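Local coordinates for protein charybdin (Charybdis maritima, PDB 2B7U) that belongs to the ribosome-inactivating protein family, whose fold joins a mixed beta-sheet to a largely helical region, at residues K90-E95 and R152-S157. Sequence-based numbering, arbitrary orientation.
Sequences KWLELE and RDRARS
Leu92, on the short strand 91-93, and Arg154, in the first turn of helix 151-170, are the residues whose CA atoms lie nearest each other across the two segments, 10.0 Å apart. A gap of that size is bridged by side chains alone, and no direct hydrogen bond crosses it. Both residues point their CB toward the partner segment. Arg154 sets CG anti to its own carbonyl carbon (chi1 -67°) and then runs extended from CG to NE, which carries the guanidinium from the helix to the sheet. There its flat group meets the isobutyl end of Leu92, the two side chains crossing at about a right angle. Leu92 CG sits 3.9 Å above one face of the Arg154 guanidinium plane, offset toward the rim. The face of the charged group thus packs against hydrocarbon, while NE and NH2 donate to polar partners. NE gives its hydrogen to the carbonyl oxygen of Ser148. NH2 of Arg154 donates to a water at 2.9 Å, and the same water appears to accept from Lys90 NZ, although the exact placing of the lysine amine is uncertain because it lies too close to Leu92 CD1 in the model. Lys90 also forms a salt bridge with Glu109, which, with the shared water, probably makes the closeness of the two positive groups tolerable. The contact joins the mixed sheet to the helical part of the fold: strand 91-93 lies between strands 80-84 and 109-110, Arg154 also touches Met85 and Leu111, and helix 151-170 packs through Ala155 on helix 117-124 and through Ser157 on helix 135-147.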
loop_
_atom_site.group_PDB
_atom_site.type_symbol
_atom_site.label_atom_id
_atom_site.label_comp_id
_atom_site.label_asym_id
_atom_site.label_seq_id
_atom_site.Cartn_x
_atom_site.Cartn_y
_atom_site.Cartn_z
ATOM N N LYS A 90 -5.593 -12.147 -18.371
ATOM C CA LYS A 90 -4.387 -11.457 -18.813
ATOM C C LYS A 90 -3.841 -10.637 -17.653
ATOM O O LYS A 90 -4.597 -9.925 -17.011
ATOM C CB LYS A 90 -4.707 -10.531 -19.976
ATOM C CG LYS A 90 -3.597 -9.598 -20.397
ATOM C CD LYS A 90 -4.079 -8.670 -21.487
ATOM C CE LYS A 90 -2.954 -7.927 -22.148
ATOM N NZ LYS A 90 -2.725 -6.624 -21.503
ATOM N N TRP A 91 -2.538 -10.767 -17.398
ATOM C CA TRP A 91 -1.830 -9.973 -16.391
ATOM C C TRP A 91 -1.208 -8.733 -17.000
ATOM O O TRP A 91 -0.573 -8.807 -18.059
ATOM C CB TRP A 91 -0.732 -10.805 -15.732
ATOM C CG TRP A 91 -1.271 -11.730 -14.721
ATOM C CD1 TRP A 91 -1.563 -13.046 -14.886
ATOM C CD2 TRP A 91 -1.591 -11.418 -13.357
ATOM N NE1 TRP A 91 -2.041 -13.574 -13.716
ATOM C CE2 TRP A 91 -2.077 -12.600 -12.759
ATOM C CE3 TRP A 91 -1.517 -10.258 -12.581
ATOM C CZ2 TRP A 91 -2.476 -12.650 -11.406
ATOM C CZ3 TRP A 91 -1.932 -10.309 -11.254
ATOM C CH2 TRP A 91 -2.412 -11.498 -10.683
ATOM N N LEU A 92 -1.431 -7.603 -16.337
ATOM C CA LEU A 92 -0.796 -6.335 -16.654
ATOM C C LEU A 92 0.161 -6.030 -15.528
ATOM O O LEU A 92 -0.182 -6.232 -14.371
ATOM C CB LEU A 92 -1.820 -5.210 -16.712
ATOM C CG LEU A 92 -2.797 -5.129 -17.883
ATOM C CD1 LEU A 92 -2.021 -5.058 -19.179
ATOM C CD2 LEU A 92 -3.781 -6.267 -17.862
ATOM N N GLU A 93 1.339 -5.513 -15.864
ATOM C CA GLU A 93 2.372 -5.252 -14.886
ATOM C C GLU A 93 2.887 -3.818 -14.981
ATOM O O GLU A 93 3.162 -3.326 -16.078
ATOM C CB GLU A 93 3.519 -6.265 -15.102
ATOM C CG GLU A 93 4.710 -6.054 -14.222
ATOM C CD GLU A 93 5.740 -7.162 -14.297
ATOM O OE1 GLU A 93 6.870 -6.910 -13.803
ATOM O OE2 GLU A 93 5.437 -8.257 -14.823
ATOM N N LEU A 94 3.049 -3.175 -13.829
ATOM C CA LEU A 94 3.533 -1.804 -13.738
ATOM C C LEU A 94 5.042 -1.785 -13.908
ATOM O O LEU A 94 5.740 -2.688 -13.466
ATOM C CB LEU A 94 3.147 -1.176 -12.391
ATOM C CG LEU A 94 1.655 -0.817 -12.278
ATOM C CD1 LEU A 94 0.784 -2.019 -11.963
ATOM C CD2 LEU A 94 1.422 0.256 -11.201
ATOM N N GLU A 95 5.534 -0.758 -14.578
ATOM C CA GLU A 95 6.969 -0.569 -14.770
ATOM C C GLU A 95 7.720 -0.425 -13.450
ATOM O O GLU A 95 7.125 -0.103 -12.450
ATOM C CB GLU A 95 7.203 0.692 -15.615
ATOM C CG GLU A 95 6.783 0.559 -17.068
ATOM C CD GLU A 95 6.727 1.906 -17.784
ATOM O OE1 GLU A 95 6.663 1.931 -19.031
ATOM O OE2 GLU A 95 6.726 2.946 -17.107
ATOM N N ARG A 152 -6.246 5.668 -18.790
ATOM C CA ARG A 152 -6.787 6.528 -17.708
ATOM C C ARG A 152 -7.595 5.737 -16.681
ATOM O O ARG A 152 -7.386 5.896 -15.472
ATOM C CB ARG A 152 -7.701 7.627 -18.244
ATOM C CG ARG A 152 -7.036 8.805 -18.873
ATOM C CD ARG A 152 -7.911 10.039 -18.640
ATOM N NE ARG A 152 -8.080 10.845 -19.835
ATOM C CZ ARG A 152 -8.977 11.826 -19.955
ATOM N NH1 ARG A 152 -9.800 12.126 -18.943
ATOM N NH2 ARG A 152 -9.058 12.512 -21.092
ATOM N N ASP A 153 -8.538 4.918 -17.170
ATOM C CA ASP A 153 -9.411 4.115 -16.311
ATOM C C ASP A 153 -8.567 3.171 -15.454
ATOM O O ASP A 153 -8.831 2.989 -14.251
ATOM C CB ASP A 153 -10.346 3.224 -17.130
ATOM C CG ASP A 153 -11.500 3.968 -17.803
ATOM O OD1 ASP A 153 -11.781 5.121 -17.471
ATOM O OD2 ASP A 153 -12.156 3.341 -18.674
ATOM N N ARG A 154 -7.560 2.553 -16.074
ATOM C CA ARG A 154 -6.717 1.599 -15.348
ATOM C C ARG A 154 -5.928 2.301 -14.259
ATOM O O ARG A 154 -5.912 1.859 -13.099
ATOM C CB ARG A 154 -5.750 0.890 -16.283
ATOM C CG ARG A 154 -6.423 -0.028 -17.290
ATOM C CD ARG A 154 -5.405 -0.479 -18.334
ATOM N NE ARG A 154 -5.863 -1.685 -19.030
ATOM C CZ ARG A 154 -5.139 -2.393 -19.892
ATOM N NH1 ARG A 154 -3.941 -1.991 -20.291
ATOM N NH2 ARG A 154 -5.633 -3.529 -20.374
ATOM N N ALA A 155 -5.286 3.401 -14.624
ATOM C CA ALA A 155 -4.443 4.131 -13.671
ATOM C C ALA A 155 -5.278 4.708 -12.521
ATOM O O ALA A 155 -4.892 4.619 -11.339
ATOM C CB ALA A 155 -3.682 5.217 -14.374
ATOM N N ARG A 156 -6.443 5.267 -12.829
ATOM C CA ARG A 156 -7.281 5.838 -11.783
ATOM C C ARG A 156 -7.702 4.757 -10.804
ATOM O O ARG A 156 -7.684 4.924 -9.578
ATOM C CB ARG A 156 -8.522 6.506 -12.363
ATOM C CG ARG A 156 -9.348 7.236 -11.303
ATOM C CD ARG A 156 -10.623 7.820 -11.903
ATOM N NE ARG A 156 -11.219 8.834 -11.034
ATOM C CZ ARG A 156 -11.887 8.566 -9.914
ATOM N NH1 ARG A 156 -12.393 9.564 -9.176
ATOM N NH2 ARG A 156 -12.052 7.304 -9.534
ATOM N N SER A 157 -8.095 3.618 -11.355
ATOM C CA SER A 157 -8.555 2.531 -10.550
ATOM C C SER A 157 -7.439 1.968 -9.664
ATOM O O SER A 157 -7.694 1.582 -8.516
ATOM C CB SER A 157 -9.128 1.448 -11.445
ATOM O OG SER A 157 -10.246 1.945 -12.158
HETATM O O HOH W 1 -4.699 -4.948 -22.755
#